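Local coordinates for protein putative transcriptional regulator (Streptomyces coelicolor A3, PDB 2PQQ) that probably binds cAMP through this N-terminal domain and regulates transcription as a DNA-binding activator or repressor, at residues 46-51 against 103-108; 38-43 against 89-94. All blocks are in the same frame, centred on the assembly; numbering follows the deposited sequence.

Interaction 1 (46-51 against 103-108); sequences GDRLYV and LLALGH
V51 and L104 face each other as a hydrogen-bonded antiparallel pair, with V51 N giving to L104 O at 2.9 Å and L104 N to V51 O at 3.0 Å. L49 and L106 form the same two bonds one repeat nearer the H108 end. Y50–A105, between them, and R48–G107, beyond L49–L106, are non-hydrogen-bonded pairs, where CA-H groups lean on carbonyl oxygens, Y50 CA lying 3.2 Å from L104 O. Beyond the strand end, D47 O accepts H108 N at 2.7 Å in a bond running nearly straight out from the carbonyl (175° at the oxygen).

On the face carrying R48, Y50 and A105, the methyl of A105 serves two large neighbours. With Y50 CG anti to the carbonyl carbon (chi1 -58°), the ring is placed so that CD1 rests 3.7 Å from A105 CB; the same CB lies over one face of the R48 guanidinium, 3.7 Å from CZ. Alanine is small enough to sit between them. Y50 CB meets L103 CD2 at 3.8 Å. On the other face L49 CD2 touches L106 CB at 4.2 Å, and both branched leucines also pack on L85.

Strand 29-33 flanks 103-107 through backbone bonds to L103 and A105, and S29 OG weakly bonds R48 NH2. L106 packs on L24 of helix 18-27, while Y50 reaches L39 and F40. This is regular antiparallel pairing within the beta roll characteristic of cyclic nucleotide-binding domains.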
loop_
_atom_site.group_PDB
_atom_site.type_symbol
_atom_site.label_atom_id
_atom_site.label_comp_id
_atom_site.label_asym_id
_atom_site.label_seq_id
_atom_site.Cartn_x
_atom_site.Cartn_y
_atom_site.Cartn_z
ATOM N N GLY A 46 -23.783 -4.678 -4.530
ATOM C CA GLY A 46 -23.021 -5.030 -5.739
ATOM C C GLY A 46 -22.481 -6.444 -5.678
ATOM O O GLY A 46 -21.895 -6.851 -4.675
ATOM N N ASP A 47 -22.731 -7.224 -6.717
ATOM C CA ASP A 47 -22.291 -8.632 -6.726
ATOM C C ASP A 47 -21.968 -9.079 -8.141
ATOM O O ASP A 47 -21.999 -10.277 -8.439
ATOM C CB ASP A 47 -23.330 -9.569 -6.040
ATOM C CG ASP A 47 -24.547 -9.903 -6.934
ATOM O OD1 ASP A 47 -24.990 -9.039 -7.726
ATOM O OD2 ASP A 47 -25.064 -11.054 -6.843
ATOM N N ARG A 48 -21.654 -8.103 -8.999
ATOM C CA ARG A 48 -21.355 -8.338 -10.409
ATOM C C ARG A 48 -20.074 -7.652 -10.790
ATOM O O ARG A 48 -19.818 -6.537 -10.350
ATOM C CB ARG A 48 -22.432 -7.716 -11.319
ATOM C CG ARG A 48 -23.726 -8.425 -11.410
ATOM C CD ARG A 48 -24.672 -7.591 -12.253
ATOM N NE ARG A 48 -25.315 -8.384 -13.303
ATOM C CZ ARG A 48 -26.092 -7.878 -14.268
ATOM N NH1 ARG A 48 -26.332 -6.568 -14.333
ATOM N NH2 ARG A 48 -26.621 -8.683 -15.181
ATOM N N LEU A 49 -19.326 -8.289 -11.645
ATOM C CA LEU A 49 -18.219 -7.743 -12.374
ATOM C C LEU A 49 -18.679 -7.410 -13.771
ATOM O O LEU A 49 -19.522 -8.074 -14.264
ATOM C CB LEU A 49 -17.181 -8.832 -12.434
ATOM C CG LEU A 49 -16.088 -8.972 -13.447
ATOM C CD1 LEU A 49 -15.089 -9.916 -12.924
ATOM C CD2 LEU A 49 -16.598 -9.419 -14.725
ATOM N N TYR A 50 -18.135 -6.368 -14.381
ATOM C CA TYR A 50 -18.466 -6.035 -15.769
ATOM C C TYR A 50 -17.172 -5.922 -16.560
ATOM O O TYR A 50 -16.140 -5.525 -16.015
ATOM C CB TYR A 50 -19.219 -4.694 -15.883
ATOM C CG TYR A 50 -20.519 -4.576 -15.114
ATOM C CD1 TYR A 50 -21.753 -4.792 -15.740
ATOM C CD2 TYR A 50 -20.518 -4.216 -13.758
ATOM C CE1 TYR A 50 -22.968 -4.701 -15.002
ATOM C CE2 TYR A 50 -21.719 -4.098 -13.026
ATOM C CZ TYR A 50 -22.926 -4.355 -13.648
ATOM O OH TYR A 50 -24.098 -4.191 -12.920
ATOM N N VAL A 51 -17.211 -6.210 -17.836
ATOM C CA VAL A 51 -16.144 -5.871 -18.751
ATOM C C VAL A 51 -16.792 -4.970 -19.759
ATOM O O VAL A 51 -17.779 -5.320 -20.312
ATOM C CB VAL A 51 -15.583 -7.122 -19.437
ATOM C CG1 VAL A 51 -14.651 -6.763 -20.511
ATOM C CG2 VAL A 51 -14.910 -8.029 -18.446
ATOM N N LEU A 103 -21.712 -3.727 -22.133
ATOM C CA LEU A 103 -20.899 -4.433 -21.151
ATOM C C LEU A 103 -21.307 -5.906 -21.099
ATOM O O LEU A 103 -22.428 -6.261 -21.474
ATOM C CB LEU A 103 -21.083 -3.853 -19.736
ATOM C CG LEU A 103 -21.154 -2.342 -19.478
ATOM C CD1 LEU A 103 -22.594 -1.930 -19.333
ATOM C CD2 LEU A 103 -20.405 -2.004 -18.219
ATOM N N LEU A 104 -20.395 -6.741 -20.616
ATOM C CA LEU A 104 -20.725 -8.123 -20.283
ATOM C C LEU A 104 -20.608 -8.242 -18.770
ATOM O O LEU A 104 -19.626 -7.782 -18.209
ATOM C CB LEU A 104 -19.737 -9.063 -20.968
ATOM C CG LEU A 104 -19.982 -9.177 -22.478
ATOM C CD1 LEU A 104 -18.858 -9.978 -23.153
ATOM C CD2 LEU A 104 -21.351 -9.799 -22.754
ATOM N N ALA A 105 -21.591 -8.841 -18.121
ATOM C CA ALA A 105 -21.609 -8.907 -16.656
ATOM C C ALA A 105 -21.507 -10.340 -16.166
ATOM O O ALA A 105 -22.128 -11.240 -16.739
ATOM C CB ALA A 105 -22.897 -8.276 -16.139
ATOM N N LEU A 106 -20.746 -10.571 -15.102
ATOM C CA LEU A 106 -20.760 -11.891 -14.444
ATOM C C LEU A 106 -21.124 -11.681 -12.978
ATOM O O LEU A 106 -20.472 -10.898 -12.299
ATOM C CB LEU A 106 -19.394 -12.593 -14.589
ATOM C CG LEU A 106 -19.277 -14.066 -14.122
ATOM C CD1 LEU A 106 -20.043 -15.059 -15.039
ATOM C CD2 LEU A 106 -17.819 -14.507 -13.939
ATOM N N GLY A 107 -22.166 -12.365 -12.498
ATOM C CA GLY A 107 -22.614 -12.235 -11.114
ATOM C C GLY A 107 -22.010 -13.303 -10.216
ATOM O O GLY A 107 -21.668 -14.407 -10.669
ATOM N N HIS A 108 -21.873 -12.967 -8.935
ATOM C CA HIS A 108 -21.512 -13.959 -7.933
ATOM C C HIS A 108 -22.288 -15.285 -8.099
ATOM O O HIS A 108 -21.692 -16.366 -8.028
ATOM C CB HIS A 108 -21.695 -13.410 -6.508
ATOM C CG HIS A 108 -21.114 -14.300 -5.466
ATOM N ND1 HIS A 108 -21.892 -15.097 -4.658
ATOM C CD2 HIS A 108 -19.827 -14.596 -5.161
ATOM C CE1 HIS A 108 -21.112 -15.810 -3.864
ATOM N NE2 HIS A 108 -19.855 -15.529 -4.150
#

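Interaction 2 (38-43 against 89-94); sequences TLFHEG and GPRTAT
This is a contact between the corner that follows strand 38-40 and the segment leading into strand 94-97, at the edge of the beta roll, pinned by two backbone N-H groups and a cation-pi stack of F40 with R91. The guanidinium lies nearly flat over one ring face, planes 22° apart, with R91 CZ 4.2 Å from the F40 centroid. An arginine suits the place because its CD makes a CH-pi contact, 3.7 Å from the centroid, while the cationic end stacks on the same face. A93 O approaches the ring edge, in its plane, 3.0 Å from F40 CE2. Replacing F40 by an alanine would remove the ring against R91, whose guanidinium would probably be freer to turn.

T94 OG1 accepts E42 N at 2.8 Å, almost straight at 171°; with OG1 beside its own backbone N (chi1 -63°), the hydroxyl faces the loop. Next along, G43 N bonds R91 O at 2.7 Å, and the positive phi of G43 suits glycine. Further out, E42 OE1 takes T62 N, while R48 and, weakly, S84 OG hold the R91 guanidinium. Segment 89-94 matches the C-terminal end of the phosphate-binding cassette, R91 probably falling where relatives carry the arginine that binds the cyclic phosphate.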
loop_
_atom_site.group_PDB
_atom_site.type_symbol
_atom_site.label_atom_id
_atom_site.label_comp_id
_atom_site.label_asym_id
_atom_site.label_seq_id
_atom_site.Cartn_x
_atom_site.Cartn_y
_atom_site.Cartn_z
ATOM N N THR A 38 -27.223 5.321 -15.552
ATOM C CA THR A 38 -26.335 4.909 -14.485
ATOM C C THR A 38 -26.256 3.389 -14.452
ATOM O O THR A 38 -27.282 2.702 -14.464
ATOM C CB THR A 38 -26.733 5.461 -13.086
ATOM O OG1 THR A 38 -27.687 4.584 -12.476
ATOM C CG2 THR A 38 -27.305 6.864 -13.164
ATOM N N LEU A 39 -25.026 2.869 -14.445
ATOM C CA LEU A 39 -24.785 1.428 -14.299
ATOM C C LEU A 39 -25.167 0.922 -12.901
ATOM O O LEU A 39 -25.819 -0.133 -12.730
ATOM C CB LEU A 39 -23.302 1.120 -14.559
ATOM C CG LEU A 39 -22.859 -0.339 -14.554
ATOM C CD1 LEU A 39 -23.618 -1.115 -15.624
ATOM C CD2 LEU A 39 -21.362 -0.432 -14.798
ATOM N N PHE A 40 -24.670 1.619 -11.898
ATOM C CA PHE A 40 -25.096 1.391 -10.536
ATOM C C PHE A 40 -24.846 2.654 -9.746
ATOM O O PHE A 40 -24.109 3.530 -10.190
ATOM C CB PHE A 40 -24.399 0.158 -9.888
ATOM C CG PHE A 40 -22.880 0.146 -10.042
ATOM C CD1 PHE A 40 -22.265 -0.758 -10.907
ATOM C CD2 PHE A 40 -22.079 1.037 -9.327
ATOM C CE1 PHE A 40 -20.868 -0.791 -11.036
ATOM C CE2 PHE A 40 -20.700 1.022 -9.457
ATOM C CZ PHE A 40 -20.088 0.121 -10.327
ATOM N N HIS A 41 -25.487 2.761 -8.586
ATOM C CA HIS A 41 -25.319 3.920 -7.722
ATOM C C HIS A 41 -24.410 3.575 -6.572
ATOM O O HIS A 41 -24.496 2.478 -6.040
ATOM C CB HIS A 41 -26.668 4.354 -7.146
ATOM C CG HIS A 41 -27.547 5.055 -8.132
ATOM N ND1 HIS A 41 -28.503 4.398 -8.877
ATOM C CD2 HIS A 41 -27.597 6.352 -8.516
ATOM C CE1 HIS A 41 -29.126 5.264 -9.655
ATOM N NE2 HIS A 41 -28.586 6.456 -9.465
ATOM N N GLU A 42 -23.574 4.515 -6.147
ATOM C CA GLU A 42 -22.795 4.311 -4.923
ATOM C C GLU A 42 -23.719 3.937 -3.754
ATOM O O GLU A 42 -24.784 4.551 -3.565
ATOM C CB GLU A 42 -21.984 5.566 -4.605
ATOM C CG GLU A 42 -21.080 5.455 -3.396
ATOM C CD GLU A 42 -20.445 6.774 -3.022
ATOM O OE1 GLU A 42 -20.566 7.778 -3.783
ATOM O OE2 GLU A 42 -19.831 6.811 -1.943
ATOM N N GLY A 43 -23.325 2.915 -2.998
ATOM C CA GLY A 43 -24.163 2.382 -1.923
ATOM C C GLY A 43 -25.064 1.199 -2.285
ATOM O O GLY A 43 -25.487 0.456 -1.392
ATOM N N GLY A 89 -20.725 -6.695 -1.935
ATOM C CA GLY A 89 -20.782 -5.670 -0.901
ATOM C C GLY A 89 -21.209 -4.365 -1.546
ATOM O O GLY A 89 -21.323 -4.294 -2.754
ATOM N N PRO A 90 -21.488 -3.331 -0.743
ATOM C CA PRO A 90 -22.047 -2.128 -1.380
ATOM C C PRO A 90 -21.076 -1.446 -2.358
ATOM O O PRO A 90 -19.867 -1.422 -2.112
ATOM C CB PRO A 90 -22.411 -1.220 -0.196
ATOM C CG PRO A 90 -21.681 -1.748 0.986
ATOM C CD PRO A 90 -21.353 -3.211 0.722
ATOM N N ARG A 91 -21.604 -0.925 -3.464
ATOM C CA ARG A 91 -20.786 -0.146 -4.407
ATOM C C ARG A 91 -20.172 1.091 -3.742
ATOM O O ARG A 91 -20.833 1.793 -2.957
ATOM C CB ARG A 91 -21.587 0.273 -5.638
ATOM C CG ARG A 91 -22.171 -0.869 -6.417
ATOM C CD ARG A 91 -21.089 -1.737 -7.049
ATOM N NE ARG A 91 -21.678 -2.676 -8.008
ATOM C CZ ARG A 91 -21.028 -3.702 -8.554
ATOM N NH1 ARG A 91 -19.767 -3.949 -8.234
ATOM N NH2 ARG A 91 -21.658 -4.497 -9.405
ATOM N N THR A 92 -18.912 1.338 -4.062
ATOM C CA THR A 92 -18.156 2.456 -3.485
ATOM C C THR A 92 -18.172 3.649 -4.449
ATOM O O THR A 92 -17.741 4.745 -4.097
ATOM C CB THR A 92 -16.696 2.044 -3.195
ATOM O OG1 THR A 92 -16.132 1.470 -4.375
ATOM C CG2 THR A 92 -16.625 1.010 -2.088
ATOM N N ALA A 93 -18.702 3.431 -5.648
ATOM C CA ALA A 93 -18.846 4.490 -6.642
ATOM C C ALA A 93 -20.139 4.392 -7.473
ATOM O O ALA A 93 -20.780 3.340 -7.527
ATOM C CB ALA A 93 -17.632 4.504 -7.565
ATOM N N THR A 94 -20.515 5.510 -8.108
ATOM C CA THR A 94 -21.563 5.525 -9.124
ATOM C C THR A 94 -20.909 5.435 -10.505
ATOM O O THR A 94 -19.895 6.061 -10.753
ATOM C CB THR A 94 -22.430 6.805 -9.010
ATOM O OG1 THR A 94 -23.086 6.797 -7.738
ATOM C CG2 THR A 94 -23.494 6.858 -10.115
#

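How the interactions relate
From the N terminus the chain passes 38-43, then 46-51, then 89-94, and last 103-108, so the two contacts cross. Interaction 2 closes the loop from 43 to 89, and interaction 1 the one from 51 to 103; each span holds strands but no helix. The two meet directly: R91 NH2 bonds R48 O at 2.9 Å, and G89 N lies 3.0 Å from G46 O, joining strands 45-54 and 89-90. Interaction 1 pairs strand 45-54 with 101-107 within one sheet, whereas interaction 2 lies where strand 38-40 and the start of 94-97 belong to the second sheet. R91, bonded to strand 45-54 and stacked on F40 at the edge of the other sheet, is where the two contacts meet.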